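Local coordinates for protein PbICP-C (Plasmodium berghei, PDB 3PNR) that probably inhibits papain-like cysteine proteases as the C-terminal domain of a malaria-parasite inhibitor of the falstatin family, at residues P79-P83 against E84-T88. Residues are numbered along the deposited sequence; the frame is centred on the assembly and turned at random.
Sequences PIINP and ENFPT
The ring of Phe86 lies flat against the backbone of Pro83, three residues earlier in the chain, with Pro83 CA 3.3 Å from the ring centroid and only 3° off the ring normal. This is a CH-pi contact centred on one face rather than a stack of two rings: the pyrrolidine runs beside the phenyl group in the same direction, and its CB comes 3.8 Å from Phe86 CE2. With CG anti to the carbonyl carbon (chi1 -65°), the phenyl group is carried back over Pro83 CA instead of following the chain onward. Ile81 borders the ring, adding an apolar touch through its CG2 branch, 4.0 Å from Phe86 CZ.

A short 3-10 turn brings proline and phenylalanine together. Phe86 N donates to Pro83 O over 3.0 Å in a nearly straight bond (166° at the hydrogen). A second backbone bond, from Asn85 N to Asn82 O, belongs to the same turn, although the position of its donor is less certain. The amide end of Asn82 lies against Glu84, whose CB sits 3.4 Å from Asn82 ND2.

The turn forms part of the loop between strands 68-75 and 95-96, at the surface of the two-sheet beta sandwich, consistent with the immunoglobulin-like fold of chagasin-type inhibitors. Phe86 packs on Leu72 of strand 68-75 and meets Tyr168 of strand 159-168 edge-to-face, while Ile81 rests on Val164 of that second strand and on Thr179 of strand 178-186.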
loop_
_atom_site.group_PDB
_atom_site.type_symbol
_atom_site.label_atom_id
_atom_site.label_comp_id
_atom_site.label_asym_id
_atom_site.label_seq_id
_atom_site.Cartn_x
_atom_site.Cartn_y
_atom_site.Cartn_z
ATOM N N PRO B 79 8.218 -24.313 18.450
ATOM C CA PRO B 79 8.424 -24.150 17.006
ATOM C C PRO B 79 9.706 -23.388 16.664
ATOM O O PRO B 79 10.047 -22.392 17.311
ATOM C CB PRO B 79 7.196 -23.334 16.566
ATOM C CG PRO B 79 6.344 -23.144 17.812
ATOM C CD PRO B 79 7.264 -23.323 18.971
ATOM N N ILE B 80 10.415 -23.864 15.648
ATOM C CA ILE B 80 11.578 -23.153 15.140
ATOM C C ILE B 80 11.121 -22.280 13.974
ATOM O O ILE B 80 10.593 -22.785 12.983
ATOM C CB ILE B 80 12.702 -24.128 14.704
ATOM C CG1 ILE B 80 14.030 -23.386 14.542
ATOM C CG2 ILE B 80 12.322 -24.872 13.428
ATOM C CD1 ILE B 80 14.615 -22.891 15.848
ATOM N N ILE B 81 11.304 -20.969 14.101
ATOM C CA ILE B 81 10.746 -20.025 13.133
ATOM C C ILE B 81 11.669 -19.735 11.957
ATOM O O ILE B 81 12.735 -19.146 12.132
ATOM C CB ILE B 81 10.383 -18.683 13.798
ATOM C CG1 ILE B 81 9.410 -18.909 14.955
ATOM C CG2 ILE B 81 9.775 -17.736 12.782
ATOM C CD1 ILE B 81 8.190 -19.700 14.565
ATOM N N ASN B 82 11.251 -20.142 10.760
ATOM C CA ASN B 82 11.973 -19.776 9.544
ATOM C C ASN B 82 11.085 -19.122 8.481
ATOM O O ASN B 82 10.335 -19.810 7.785
ATOM C CB ASN B 82 12.709 -20.977 8.953
ATOM C CG ASN B 82 13.742 -20.565 7.919
ATOM O OD1 ASN B 82 14.254 -19.441 7.951
ATOM N ND2 ASN B 82 14.051 -21.467 6.991
ATOM N N PRO B 83 11.175 -17.786 8.357
ATOM C CA PRO B 83 10.391 -16.992 7.399
ATOM C C PRO B 83 10.694 -17.380 5.957
ATOM O O PRO B 83 9.828 -17.259 5.087
ATOM C CB PRO B 83 10.848 -15.556 7.675
ATOM C CG PRO B 83 11.375 -15.583 9.086
ATOM C CD PRO B 83 12.011 -16.935 9.223
ATOM N N GLU B 84 11.917 -17.838 5.711
ATOM C CA GLU B 84 12.266 -18.407 4.420
ATOM C C GLU B 84 11.175 -19.385 3.967
ATOM O O GLU B 84 10.909 -19.523 2.771
ATOM C CB GLU B 84 13.597 -19.151 4.525
ATOM C CG GLU B 84 14.455 -19.089 3.275
ATOM C CD GLU B 84 15.521 -18.007 3.353
ATOM O OE1 GLU B 84 15.783 -17.506 4.470
ATOM O OE2 GLU B 84 16.103 -17.664 2.300
ATOM N N ASN B 85 10.538 -20.052 4.931
ATOM C CA ASN B 85 9.605 -21.135 4.628
ATOM C C ASN B 85 8.130 -20.789 4.762
ATOM O O ASN B 85 7.274 -21.676 4.663
ATOM C CB ASN B 85 9.903 -22.355 5.498
ATOM C CG ASN B 85 11.218 -23.010 5.143
ATOM O OD1 ASN B 85 11.634 -23.007 3.982
ATOM N ND2 ASN B 85 11.885 -23.579 6.146
ATOM N N PHE B 86 7.828 -19.515 5.002
ATOM C CA PHE B 86 6.438 -19.080 5.052
ATOM C C PHE B 86 5.790 -19.210 3.679
ATOM O O PHE B 86 6.471 -19.135 2.651
ATOM C CB PHE B 86 6.313 -17.626 5.516
ATOM C CG PHE B 86 6.763 -17.386 6.927
ATOM C CD1 PHE B 86 7.072 -18.443 7.767
ATOM C CD2 PHE B 86 6.843 -16.091 7.426
ATOM C CE1 PHE B 86 7.478 -18.215 9.071
ATOM C CE2 PHE B 86 7.246 -15.855 8.733
ATOM C CZ PHE B 86 7.564 -16.924 9.557
ATOM N N PRO B 87 4.461 -19.381 3.663
ATOM C CA PRO B 87 3.641 -19.460 2.447
ATOM C C PRO B 87 3.716 -18.183 1.601
ATOM O O PRO B 87 3.521 -17.078 2.117
ATOM C CB PRO B 87 2.214 -19.623 2.993
ATOM C CG PRO B 87 2.356 -19.976 4.432
ATOM C CD PRO B 87 3.649 -19.413 4.892
ATOM N N THR B 88 3.986 -18.338 0.308
ATOM C CA THR B 88 3.977 -17.203 -0.613
ATOM C C THR B 88 2.555 -16.928 -1.082
ATOM O O THR B 88 2.285 -15.918 -1.736
ATOM C CB THR B 88 4.865 -17.457 -1.843
ATOM O OG1 THR B 88 4.475 -18.682 -2.475
ATOM C CG2 THR B 88 6.326 -17.549 -1.447
#